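Local coordinates for rhamnose ABC transporter, periplasmic rhamnose-binding protein (PDB 4KVF), which probably binds a carbohydrate, presumably rhamnose, outside the membrane and delivers it to an ABC transporter for uptake, at residues Lys274-Trp279 / Thr330-Ala335; Val228-Thr233 / Ala254-Gly259; Gly39-Tyr44 / Gln95-Ile100; Lys62-Glu67 / Ile284-Ala289. All blocks are in the same frame, centred on the assembly; numbering follows the deposited sequence.

Contact 1: Lys274-Trp279 / Thr330-Ala335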
loop_
_atom_site.group_PDB
_atom_site.type_symbol
_atom_site.label_atom_id
_atom_site.label_comp_id
_atom_site.label_asym_id
_atom_site.label_seq_id
_atom_site.Cartn_x
_atom_site.Cartn_y
_atom_site.Cartn_z
ATOM N N LYS A 274 -8.466 -16.669 8.077
ATOM C CA LYS A 274 -9.030 -15.986 9.235
ATOM C C LYS A 274 -8.591 -14.534 9.288
ATOM O O LYS A 274 -9.355 -13.660 9.704
ATOM C CB LYS A 274 -8.666 -16.721 10.529
ATOM C CG LYS A 274 -9.263 -18.129 10.597
ATOM C CD LYS A 274 -9.188 -18.729 11.994
ATOM C CE LYS A 274 -8.057 -19.741 12.100
ATOM N NZ LYS A 274 -8.018 -20.387 13.443
ATOM N N LYS A 275 -7.369 -14.279 8.839
ATOM C CA LYS A 275 -6.793 -12.952 8.929
ATOM C C LYS A 275 -5.800 -12.752 7.787
ATOM O O LYS A 275 -5.077 -13.678 7.417
ATOM C CB LYS A 275 -6.071 -12.810 10.271
ATOM C CG LYS A 275 -6.127 -11.430 10.899
ATOM C CD LYS A 275 -5.430 -11.421 12.259
ATOM C CE LYS A 275 -6.393 -11.077 13.394
ATOM N NZ LYS A 275 -5.668 -10.560 14.595
ATOM N N PHE A 276 -5.801 -11.553 7.210
ATOM C CA PHE A 276 -4.757 -11.133 6.278
ATOM C C PHE A 276 -4.673 -9.610 6.331
ATOM O O PHE A 276 -5.483 -8.971 7.001
ATOM C CB PHE A 276 -4.987 -11.672 4.845
ATOM C CG PHE A 276 -6.159 -11.046 4.113
ATOM C CD1 PHE A 276 -7.431 -11.588 4.207
ATOM C CD2 PHE A 276 -5.972 -9.937 3.298
ATOM C CE1 PHE A 276 -8.505 -11.016 3.532
ATOM C CE2 PHE A 276 -7.035 -9.364 2.615
ATOM C CZ PHE A 276 -8.308 -9.908 2.733
ATOM N N ALA A 277 -3.684 -9.033 5.661
ATOM C CA ALA A 277 -3.478 -7.588 5.715
ATOM C C ALA A 277 -3.417 -6.951 4.335
ATOM O O ALA A 277 -3.179 -7.619 3.337
ATOM C CB ALA A 277 -2.186 -7.270 6.481
ATOM N N LEU A 278 -3.648 -5.644 4.295
ATOM C CA LEU A 278 -3.255 -4.813 3.165
ATOM C C LEU A 278 -3.384 -3.389 3.681
ATOM O O LEU A 278 -2.810 -3.050 4.714
ATOM C CB LEU A 278 -4.136 -5.043 1.925
ATOM C CG LEU A 278 -3.561 -4.537 0.593
ATOM C CD1 LEU A 278 -2.417 -5.435 0.071
ATOM C CD2 LEU A 278 -4.642 -4.367 -0.471
ATOM N N TRP A 279 -4.175 -2.580 2.990
ATOM C CA TRP A 279 -4.386 -1.186 3.357
ATOM C C TRP A 279 -5.652 -0.720 2.641
ATOM O O TRP A 279 -6.157 -1.414 1.763
ATOM C CB TRP A 279 -3.162 -0.342 2.965
ATOM C CG TRP A 279 -2.567 -0.698 1.621
ATOM C CD1 TRP A 279 -2.982 -0.250 0.399
ATOM C CD2 TRP A 279 -1.445 -1.562 1.373
ATOM N NE1 TRP A 279 -2.196 -0.790 -0.595
ATOM C CE2 TRP A 279 -1.251 -1.599 -0.026
ATOM C CE3 TRP A 279 -0.594 -2.304 2.193
ATOM C CZ2 TRP A 279 -0.234 -2.350 -0.619
ATOM C CZ3 TRP A 279 0.414 -3.049 1.602
ATOM C CH2 TRP A 279 0.583 -3.066 0.209
ATOM N N THR A 330 -3.742 -2.494 7.365
ATOM C CA THR A 330 -5.104 -2.793 7.777
ATOM C C THR A 330 -5.256 -4.305 7.823
ATOM O O THR A 330 -4.824 -4.994 6.902
ATOM C CB THR A 330 -6.133 -2.230 6.771
ATOM O OG1 THR A 330 -6.080 -0.796 6.774
ATOM C CG2 THR A 330 -7.548 -2.696 7.124
ATOM N N GLU A 331 -5.853 -4.817 8.895
ATOM C CA GLU A 331 -6.120 -6.246 9.006
ATOM C C GLU A 331 -7.543 -6.567 8.593
ATOM O O GLU A 331 -8.494 -5.935 9.054
ATOM C CB GLU A 331 -5.904 -6.736 10.433
ATOM C CG GLU A 331 -4.461 -6.846 10.850
ATOM C CD GLU A 331 -4.305 -7.746 12.054
ATOM O OE1 GLU A 331 -5.334 -8.300 12.495
ATOM O OE2 GLU A 331 -3.172 -7.899 12.560
ATOM N N PHE A 332 -7.689 -7.570 7.741
ATOM C CA PHE A 332 -9.011 -7.991 7.299
ATOM C C PHE A 332 -9.416 -9.322 7.929
ATOM O O PHE A 332 -8.617 -10.255 7.993
ATOM C CB PHE A 332 -9.050 -8.069 5.772
ATOM C CG PHE A 332 -8.677 -6.782 5.094
ATOM C CD1 PHE A 332 -9.632 -5.811 4.847
ATOM C CD2 PHE A 332 -7.363 -6.532 4.722
ATOM C CE1 PHE A 332 -9.289 -4.619 4.220
ATOM C CE2 PHE A 332 -7.009 -5.340 4.100
ATOM C CZ PHE A 332 -7.972 -4.382 3.848
ATOM N N THR A 333 -10.659 -9.382 8.414
ATOM C CA THR A 333 -11.232 -10.581 9.021
ATOM C C THR A 333 -12.690 -10.687 8.590
ATOM O O THR A 333 -13.201 -9.803 7.902
ATOM C CB THR A 333 -11.207 -10.522 10.568
ATOM O OG1 THR A 333 -12.053 -9.458 11.023
ATOM C CG2 THR A 333 -9.793 -10.303 11.089
ATOM N N ALA A 334 -13.364 -11.752 9.011
ATOM C CA ALA A 334 -14.797 -11.883 8.763
ATOM C C ALA A 334 -15.569 -10.729 9.403
ATOM O O ALA A 334 -16.606 -10.305 8.891
ATOM C CB ALA A 334 -15.312 -13.216 9.279
ATOM N N ALA A 335 -15.039 -10.217 10.513
ATOM C CA ALA A 335 -15.694 -9.152 11.270
ATOM C C ALA A 335 -15.767 -7.834 10.503
ATOM O O ALA A 335 -16.675 -7.035 10.729
ATOM C CB ALA A 335 -15.001 -8.948 12.617
HETATM O O HOH W 1 -12.199 -13.839 10.074
#

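Contact 2: Val228-Thr233 / Ala254-Gly259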
loop_
_atom_site.group_PDB
_atom_site.type_symbol
_atom_site.label_atom_id
_atom_site.label_comp_id
_atom_site.label_asym_id
_atom_site.label_seq_id
_atom_site.Cartn_x
_atom_site.Cartn_y
_atom_site.Cartn_z
ATOM N N VAL A 228 1.620 -22.437 8.965
ATOM C CA VAL A 228 1.154 -21.240 8.279
ATOM C C VAL A 228 1.910 -21.039 6.984
ATOM O O VAL A 228 3.129 -21.168 6.955
ATOM C CB VAL A 228 1.363 -19.968 9.141
ATOM C CG1 VAL A 228 0.659 -18.776 8.510
ATOM C CG2 VAL A 228 0.854 -20.181 10.568
ATOM N N ILE A 229 1.184 -20.722 5.916
ATOM C CA ILE A 229 1.799 -20.190 4.714
ATOM C C ILE A 229 1.514 -18.699 4.718
ATOM O O ILE A 229 0.356 -18.298 4.825
ATOM C CB ILE A 229 1.201 -20.802 3.434
ATOM C CG1 ILE A 229 1.457 -22.312 3.401
ATOM C CG2 ILE A 229 1.782 -20.113 2.206
ATOM C CD1 ILE A 229 0.962 -22.998 2.148
ATOM N N VAL A 230 2.566 -17.884 4.613
ATOM C CA VAL A 230 2.432 -16.433 4.552
ATOM C C VAL A 230 2.740 -16.012 3.121
ATOM O O VAL A 230 3.842 -16.242 2.639
ATOM C CB VAL A 230 3.466 -15.717 5.474
ATOM C CG1 VAL A 230 3.302 -14.202 5.409
ATOM C CG2 VAL A 230 3.350 -16.207 6.917
ATOM N N SER A 231 1.775 -15.416 2.431
ATOM C CA SER A 231 1.999 -15.026 1.039
ATOM C C SER A 231 1.807 -13.531 0.868
ATOM O O SER A 231 0.672 -13.060 0.784
ATOM C CB SER A 231 1.049 -15.800 0.118
ATOM O OG SER A 231 1.418 -15.642 -1.242
ATOM N N PRO A 232 2.921 -12.778 0.825
ATOM C CA PRO A 232 2.873 -11.318 0.707
ATOM C C PRO A 232 2.717 -10.897 -0.749
ATOM O O PRO A 232 3.519 -10.133 -1.283
ATOM C CB PRO A 232 4.229 -10.885 1.264
ATOM C CG PRO A 232 5.149 -12.021 0.889
ATOM C CD PRO A 232 4.295 -13.279 1.030
ATOM N N THR A 233 1.686 -11.437 -1.386
ATOM C CA THR A 233 1.335 -11.087 -2.760
ATOM C C THR A 233 -0.138 -11.394 -2.921
ATOM O O THR A 233 -0.589 -12.451 -2.478
ATOM C CB THR A 233 2.147 -11.892 -3.787
ATOM O OG1 THR A 233 1.325 -12.180 -4.932
ATOM C CG2 THR A 233 2.618 -13.207 -3.201
ATOM N N ALA A 254 -2.959 -22.703 8.249
ATOM C CA ALA A 254 -3.463 -21.344 8.115
ATOM C C ALA A 254 -2.823 -20.680 6.907
ATOM O O ALA A 254 -1.685 -20.986 6.552
ATOM C CB ALA A 254 -3.181 -20.536 9.368
ATOM N N ILE A 255 -3.563 -19.775 6.277
ATOM C CA ILE A 255 -3.036 -18.979 5.178
ATOM C C ILE A 255 -3.192 -17.514 5.541
ATOM O O ILE A 255 -4.285 -17.089 5.902
ATOM C CB ILE A 255 -3.816 -19.244 3.861
ATOM C CG1 ILE A 255 -3.764 -20.725 3.482
ATOM C CG2 ILE A 255 -3.272 -18.380 2.734
ATOM C CD1 ILE A 255 -2.408 -21.173 2.963
ATOM N N THR A 256 -2.106 -16.746 5.478
ATOM C CA THR A 256 -2.198 -15.299 5.670
ATOM C C THR A 256 -1.281 -14.590 4.667
ATOM O O THR A 256 -0.735 -15.236 3.780
ATOM C CB THR A 256 -1.888 -14.883 7.126
ATOM O OG1 THR A 256 -2.172 -13.487 7.295
ATOM C CG2 THR A 256 -0.430 -15.155 7.478
ATOM N N GLY A 257 -1.128 -13.276 4.776
ATOM C CA GLY A 257 -0.368 -12.548 3.781
ATOM C C GLY A 257 -1.024 -11.239 3.378
ATOM O O GLY A 257 -1.743 -10.629 4.170
ATOM N N LEU A 258 -0.777 -10.808 2.147
ATOM C CA LEU A 258 -1.303 -9.538 1.665
ATOM C C LEU A 258 -2.287 -9.823 0.550
ATOM O O LEU A 258 -1.921 -10.399 -0.473
ATOM C CB LEU A 258 -0.171 -8.659 1.149
ATOM C CG LEU A 258 0.887 -8.331 2.197
ATOM C CD1 LEU A 258 2.048 -7.625 1.523
ATOM C CD2 LEU A 258 0.301 -7.478 3.328
ATOM N N GLY A 259 -3.542 -9.445 0.755
ATOM C CA GLY A 259 -4.579 -9.807 -0.195
ATOM C C GLY A 259 -5.541 -8.688 -0.530
ATOM O O GLY A 259 -5.590 -7.666 0.162
#

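Contact 3: Gly39-Tyr44 / Gln95-Ile100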
loop_
_atom_site.group_PDB
_atom_site.type_symbol
_atom_site.label_atom_id
_atom_site.label_comp_id
_atom_site.label_asym_id
_atom_site.label_seq_id
_atom_site.Cartn_x
_atom_site.Cartn_y
_atom_site.Cartn_z
ATOM N N GLY A 39 -11.062 26.114 -2.439
ATOM C CA GLY A 39 -10.920 26.294 -3.874
ATOM C C GLY A 39 -9.614 25.799 -4.473
ATOM O O GLY A 39 -9.280 26.144 -5.613
ATOM N N LEU A 40 -8.872 24.988 -3.723
ATOM C CA LEU A 40 -7.622 24.420 -4.233
ATOM C C LEU A 40 -7.884 23.435 -5.364
ATOM O O LEU A 40 -8.751 22.566 -5.250
ATOM C CB LEU A 40 -6.865 23.689 -3.122
ATOM C CG LEU A 40 -6.384 24.602 -2.004
ATOM C CD1 LEU A 40 -5.658 23.790 -0.948
ATOM C CD2 LEU A 40 -5.481 25.680 -2.578
ATOM N N LYS A 41 -7.124 23.567 -6.448
ATOM C CA LYS A 41 -7.216 22.633 -7.560
ATOM C C LYS A 41 -6.243 21.491 -7.308
ATOM O O LYS A 41 -5.034 21.680 -7.331
ATOM C CB LYS A 41 -6.899 23.328 -8.887
ATOM C CG LYS A 41 -7.798 24.503 -9.207
ATOM C CD LYS A 41 -7.458 25.061 -10.572
ATOM C CE LYS A 41 -8.709 25.240 -11.418
ATOM N NZ LYS A 41 -9.103 26.670 -11.568
ATOM N N ILE A 42 -6.781 20.310 -7.034
ATOM C CA ILE A 42 -5.954 19.166 -6.662
ATOM C C ILE A 42 -6.148 18.060 -7.690
ATOM O O ILE A 42 -7.262 17.572 -7.884
ATOM C CB ILE A 42 -6.313 18.675 -5.239
ATOM C CG1 ILE A 42 -6.135 19.816 -4.227
ATOM C CG2 ILE A 42 -5.450 17.466 -4.868
ATOM C CD1 ILE A 42 -6.475 19.446 -2.771
ATOM N N ALA A 43 -5.069 17.681 -8.373
ATOM C CA ALA A 43 -5.172 16.720 -9.465
ATOM C C ALA A 43 -4.445 15.430 -9.105
ATOM O O ALA A 43 -3.397 15.478 -8.470
ATOM C CB ALA A 43 -4.583 17.303 -10.730
ATOM N N TYR A 44 -5.007 14.298 -9.524
ATOM C CA TYR A 44 -4.448 12.978 -9.247
ATOM C C TYR A 44 -3.947 12.319 -10.528
ATOM O O TYR A 44 -4.642 12.304 -11.551
ATOM C CB TYR A 44 -5.499 12.079 -8.604
ATOM C CG TYR A 44 -5.701 12.396 -7.152
ATOM C CD1 TYR A 44 -6.389 13.537 -6.766
ATOM C CD2 TYR A 44 -5.170 11.582 -6.167
ATOM C CE1 TYR A 44 -6.556 13.858 -5.429
ATOM C CE2 TYR A 44 -5.328 11.895 -4.832
ATOM C CZ TYR A 44 -6.023 13.032 -4.470
ATOM O OH TYR A 44 -6.182 13.327 -3.134
ATOM N N GLN A 95 -2.339 23.638 -16.749
ATOM C CA GLN A 95 -3.700 23.860 -16.246
ATOM C C GLN A 95 -3.708 24.568 -14.885
ATOM O O GLN A 95 -4.769 24.897 -14.347
ATOM C CB GLN A 95 -4.455 22.526 -16.132
ATOM C CG GLN A 95 -4.789 21.870 -17.464
ATOM C CD GLN A 95 -5.500 20.531 -17.292
ATOM O OE1 GLN A 95 -5.486 19.945 -16.206
ATOM N NE2 GLN A 95 -6.133 20.048 -18.363
ATOM N N GLN A 96 -2.517 24.793 -14.345
ATOM C CA GLN A 96 -2.321 25.556 -13.111
ATOM C C GLN A 96 -3.022 24.942 -11.906
ATOM O O GLN A 96 -3.732 25.629 -11.159
ATOM C CB GLN A 96 -2.718 27.020 -13.280
ATOM C CG GLN A 96 -1.871 27.744 -14.289
ATOM C CD GLN A 96 -2.346 29.143 -14.512
ATOM O OE1 GLN A 96 -3.161 29.658 -13.745
ATOM N NE2 GLN A 96 -1.855 29.774 -15.577
ATOM N N GLN A 97 -2.821 23.643 -11.740
ATOM C CA GLN A 97 -3.234 22.952 -10.524
ATOM C C GLN A 97 -2.456 23.526 -9.342
ATOM O O GLN A 97 -1.352 24.037 -9.516
ATOM C CB GLN A 97 -2.981 21.446 -10.658
ATOM C CG GLN A 97 -3.748 20.809 -11.810
ATOM C CD GLN A 97 -5.241 21.091 -11.741
ATOM O OE1 GLN A 97 -5.943 20.554 -10.889
ATOM N NE2 GLN A 97 -5.727 21.958 -12.627
ATOM N N ASP A 98 -3.037 23.448 -8.147
ATOM C CA ASP A 98 -2.363 23.912 -6.935
ATOM C C ASP A 98 -1.548 22.791 -6.308
ATOM O O ASP A 98 -0.522 23.044 -5.692
ATOM C CB ASP A 98 -3.384 24.427 -5.913
ATOM C CG ASP A 98 -4.013 25.753 -6.327
ATOM O OD1 ASP A 98 -3.262 26.724 -6.564
ATOM O OD2 ASP A 98 -5.260 25.826 -6.418
ATOM N N VAL A 99 -2.038 21.566 -6.468
ATOM C CA VAL A 99 -1.415 20.365 -5.926
ATOM C C VAL A 99 -1.467 19.269 -6.983
ATOM O O VAL A 99 -2.510 19.040 -7.596
ATOM C CB VAL A 99 -2.168 19.850 -4.682
ATOM C CG1 VAL A 99 -1.499 18.578 -4.129
ATOM C CG2 VAL A 99 -2.251 20.932 -3.605
ATOM N N ILE A 100 -0.333 18.611 -7.208
ATOM C CA ILE A 100 -0.282 17.415 -8.042
ATOM C C ILE A 100 0.005 16.216 -7.151
ATOM O O ILE A 100 1.002 16.183 -6.435
ATOM C CB ILE A 100 0.806 17.497 -9.149
ATOM C CG1 ILE A 100 0.489 18.623 -10.139
ATOM C CG2 ILE A 100 0.899 16.161 -9.910
ATOM C CD1 ILE A 100 1.595 18.865 -11.189
#

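Contact 4: Lys62-Glu67 / Ile284-Ala289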
loop_
_atom_site.group_PDB
_atom_site.type_symbol
_atom_site.label_atom_id
_atom_site.label_comp_id
_atom_site.label_asym_id
_atom_site.label_seq_id
_atom_site.Cartn_x
_atom_site.Cartn_y
_atom_site.Cartn_z
ATOM N N LYS A 62 -11.032 12.276 -4.134
ATOM C CA LYS A 62 -12.205 13.045 -4.528
ATOM C C LYS A 62 -13.059 13.422 -3.314
ATOM O O LYS A 62 -13.603 14.532 -3.239
ATOM C CB LYS A 62 -13.029 12.265 -5.553
ATOM C CG LYS A 62 -14.190 13.023 -6.161
ATOM C CD LYS A 62 -14.646 12.307 -7.430
ATOM C CE LYS A 62 -16.115 12.515 -7.728
ATOM N NZ LYS A 62 -16.466 13.936 -7.945
ATOM N N VAL A 63 -13.173 12.507 -2.359
ATOM C CA VAL A 63 -13.955 12.785 -1.156
ATOM C C VAL A 63 -13.308 13.890 -0.320
ATOM O O VAL A 63 -13.993 14.839 0.111
ATOM C CB VAL A 63 -14.139 11.525 -0.273
ATOM C CG1 VAL A 63 -14.692 11.910 1.092
ATOM C CG2 VAL A 63 -15.065 10.539 -0.951
ATOM N N ALA A 64 -12.003 13.752 -0.079
ATOM C CA ALA A 64 -11.248 14.726 0.710
ATOM C C ALA A 64 -11.279 16.110 0.066
ATOM O O ALA A 64 -11.451 17.125 0.740
ATOM C CB ALA A 64 -9.804 14.262 0.877
ATOM N N VAL A 65 -11.110 16.148 -1.248
ATOM C CA VAL A 65 -11.125 17.418 -1.972
ATOM C C VAL A 65 -12.479 18.111 -1.819
ATOM O O VAL A 65 -12.555 19.325 -1.598
ATOM C CB VAL A 65 -10.707 17.224 -3.459
ATOM C CG1 VAL A 65 -10.939 18.494 -4.253
ATOM C CG2 VAL A 65 -9.243 16.838 -3.520
ATOM N N GLY A 66 -13.556 17.334 -1.885
ATOM C CA GLY A 66 -14.885 17.887 -1.684
ATOM C C GLY A 66 -15.050 18.421 -0.273
ATOM O O GLY A 66 -15.717 19.430 -0.049
ATOM N N GLU A 67 -14.446 17.741 0.692
ATOM C CA GLU A 67 -14.542 18.171 2.083
ATOM C C GLU A 67 -13.918 19.547 2.327
ATOM O O GLU A 67 -14.460 20.354 3.089
ATOM C CB GLU A 67 -13.931 17.123 3.018
ATOM C CG GLU A 67 -14.760 15.855 3.119
ATOM C CD GLU A 67 -14.159 14.841 4.066
ATOM O OE1 GLU A 67 -12.982 15.013 4.447
ATOM O OE2 GLU A 67 -14.868 13.880 4.437
ATOM N N ILE A 284 -5.396 6.383 1.161
ATOM C CA ILE A 284 -4.172 6.925 0.575
ATOM C C ILE A 284 -4.486 8.219 -0.191
ATOM O O ILE A 284 -3.830 9.247 -0.007
ATOM C CB ILE A 284 -3.507 5.913 -0.385
ATOM C CG1 ILE A 284 -3.213 4.596 0.339
ATOM C CG2 ILE A 284 -2.208 6.490 -0.956
ATOM C CD1 ILE A 284 -2.702 3.515 -0.602
ATOM N N GLY A 285 -5.507 8.167 -1.034
ATOM C CA GLY A 285 -5.896 9.326 -1.815
ATOM C C GLY A 285 -6.442 10.433 -0.938
ATOM O O GLY A 285 -6.198 11.619 -1.169
ATOM N N TYR A 286 -7.208 10.036 0.075
ATOM C CA TYR A 286 -7.782 10.981 1.038
ATOM C C TYR A 286 -6.668 11.696 1.805
ATOM O O TYR A 286 -6.652 12.926 1.908
ATOM C CB TYR A 286 -8.733 10.219 1.976
ATOM C CG TYR A 286 -9.490 11.050 2.979
ATOM C CD1 TYR A 286 -8.867 11.511 4.134
ATOM C CD2 TYR A 286 -10.834 11.333 2.798
ATOM C CE1 TYR A 286 -9.569 12.258 5.072
ATOM C CE2 TYR A 286 -11.538 12.087 3.726
ATOM C CZ TYR A 286 -10.896 12.538 4.863
ATOM O OH TYR A 286 -11.593 13.284 5.795
ATOM N N LEU A 287 -5.718 10.933 2.336
ATOM C CA LEU A 287 -4.611 11.530 3.053
ATOM C C LEU A 287 -3.786 12.435 2.142
ATOM O O LEU A 287 -3.364 13.506 2.557
ATOM C CB LEU A 287 -3.732 10.447 3.692
ATOM C CG LEU A 287 -2.473 10.925 4.424
ATOM C CD1 LEU A 287 -2.795 12.003 5.459
ATOM C CD2 LEU A 287 -1.767 9.741 5.090
ATOM N N ALA A 288 -3.569 12.009 0.899
ATOM C CA ALA A 288 -2.778 12.811 -0.034
ATOM C C ALA A 288 -3.389 14.202 -0.257
ATOM O O ALA A 288 -2.665 15.199 -0.309
ATOM C CB ALA A 288 -2.601 12.079 -1.366
ATOM N N ALA A 289 -4.716 14.272 -0.367
ATOM C CA ALA A 289 -5.385 15.559 -0.550
ATOM C C ALA A 289 -5.167 16.490 0.646
ATOM O O ALA A 289 -4.877 17.677 0.487
ATOM C CB ALA A 289 -6.867 15.361 -0.806
#

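Contact 1: Lys274-Trp279 / Thr330-Ala335
Phe-332 meets Phe-276 where strands 276-278 and 330-332 pair as a two-stranded antiparallel sheet. The strands fit the interdomain crossings of a type I periplasmic binding protein. Phe-332 buries the most surface here. Its CB lies over one face of the Phe-276 ring, 3.8 Å from the centroid, a CH-pi contact. The rings are near parallel, planes at 24°, but slid apart. Phe-276 CE2 comes within 3.5 Å of Phe-332 CD2. CG of Phe-276 sits between its backbone N and carbonyl carbon (chi1 70°), which brings the ring against Phe-332. The Phe-332 ring turns an edge to the backbone, with CE2 3.4 Å from Leu-278 N. The two phenylalanines are also a hydrogen-bonded pair. Phe-332 N gives Phe-276 O a nearly straight bond of 2.7 Å, and Phe-276 N returns a longer one to Phe-332 O. Met-264 and Val-268 of helix 261-269 cover Phe-276, and Phe-340 meets Phe-332 edge-to-face. Glu-331 points to the other face of the sheet, near Met-155. Lys-275 lays CD and CE against OE1 of Glu-331, and its NZ also salt-bridges Glu-158. Lys-275 NZ reaches Glu-331 OE1 at 3.1 Å, a salt bridge that is weak as a hydrogen bond.

Contact 2: Val228-Thr233 / Ala254-Gly259
Ile-229 and Thr-256 belong to a ladder of backbone bonds between two parallel strands. Ile-229 N bonds Ala-254 O at 3.0 Å, and Thr-256 N bonds Ile-229 O. Ser-231 N then bonds Thr-256 O at 2.9 Å. Leu-258 N bonds Ser-231 O at 3.0 Å.

The apolar contacts fall on both faces. On one, Ile-229 and Ile-255 lie side by side and point the same way. The chain of Ile-255 bends at chi2 (-73°), which brings its CD1 to 3.7 Å from Ile-229 CB. On the other face, Thr-256 CG2 touches two valines, at 3.9 Å from Val-228 CG1 and 4.0 Å from Val-230 CG2. Thr-256 OG1 is bonded to Lys-275 O. Leu-258 CD1 also packs on Pro-232 CB at 3.9 Å.

Two backbone features stand out. Gly-257 has angles that suit glycine, and a CB there would run into Ser-231 O. Pro-232 centres an inverse gamma turn, and Thr-233 follows as N-cap, its OG1 bonding Gly-236 N and also Asp-207.

The pair is part of a beta-alpha-beta unit with helix 234-245, whose Ile-237 and Val-244 cover Ile-255. Helix 145-159 covers Thr-256 on the opposite face. Strand 164-170 flanks strand 226-231, and strand 254-257 lies at one edge of this four-stranded parallel sheet.

Contact 3: Gly39-Tyr44 / Gln95-Ile100
Asp-98 grips the backbone of Lys-41 in both directions. Its carboxylate accepts from the main chain: Lys-41 N donates to Asp-98 OD2 at 2.9 Å, an almost straight bond (174°) onto the anti lone pair of that oxygen. Asp-98 N in turn gives Lys-41 O a bond of 2.8 Å. Lys-41 O takes a second donor, Val-99 N, at 3.1 Å. Both donors lie in the carbonyl plane, so this one oxygen holds two successive residues. Asp-98 OD1 is satisfied by a bound glycerol, probably from the crystallisation liquor. One step on, Ala-43 N bonds Val-99 O at 3.0 Å.

These bonds start the parallel pairing of strands 41-45 and 99-102 in the six-stranded sheet of one alpha/beta domain. The chain enters strand 99-102 from helix 85-94, which ends in a Schellman motif with Gln-96 at positive phi. On its other side, strand 41-45 pairs with strand 71-74, and there Ile-42 bonds Glu-71 and Lys-73 through the backbone.

The side chains fill in around this network. Ile-42 and Val-99 lie alongside each other, with Ile-42 CG1 4.0 Å from Val-99 CB. Gln-97 bends at chi2 (-54°), which lays its amide across the start of strand 41-45. Gln-97 OE1 packs 3.5 Å from Ala-43 CB and 3.6 Å from Lys-41 CB. A serine in place of Gln-97 would probably open a gap beside these two CB atoms. Leu-92 of helix 85-94 touches both Ala-43 and Gln-97.

Contact 4: Lys62-Glu67 / Ile284-Ala289
Ala-64 faces Tyr-286 and Ala-289 in a close helix-helix packing. Helices 52-67 and 281-296 lie together against the parallel sheet of an alpha/beta domain. Val-65 rests on Ile-42 of strand 41-45, and Ala-289 on Tyr-44 of the same strand. The axes of the two short segments come within 7.8 Å of each other and cross at -33°. Small residues at the crossing go with this close approach.

The apolar contacts centre on methyl groups. Ala-64 CB and Ala-289 CB touch at 3.6 Å. Val-65 CG2 adds a second contact to Ala-289 CB at 3.9 Å. Ala-64 CB also lies over one face of the Tyr-286 ring, a CH-pi contact 3.9 Å from the centroid. CG of Tyr-286 is anti to the backbone N (chi1 -176°), which carries the ring across to helix 52-67.

The polar contact lies at the far end of that ring. Tyr-286 OH donates a weak hydrogen bond of 2.6 Å to Glu-67 OE1. The carboxylate plane stands at 90° to the ring plane. Both atoms have further partners: Glu-67 OE1 is also bonded to Tyr-290 OH, and Tyr-286 OH to Lys-312 N. A leucine in place of Tyr-286 would probably leave Glu-67 without this partner and Lys-312 N without its hydroxyl acceptor.

Along the ring's edge, near its plane, Val-63 CG1 approaches Tyr-286 CE2 at 4.1 Å.

Overall arrangement
From the N terminus, strand 41-45 opens contact 3 and helix 52-67 opens contact 4. Residues 95-100 then close contact 3, so the two cross. They touch through Tyr-44 and Gly-285 and tie two helices to the six-stranded sheet of one domain. After more strands of this sheet the chain passes to the second domain. There contact 2 opens and closes, wholly within the span of contact 4. Contact 1 opens at 274-279, beside contact 2, with Ala-277 bonded to Gly-257. Helix 281-296 returns to the first domain and closes contact 4. Residues 330-335 close contact 1 last, so contacts 1 and 4 cross. Trp-279 packs on Ile-284 between them. Contacts 2 and 3 lie in different domains, with centres about 39 Å apart.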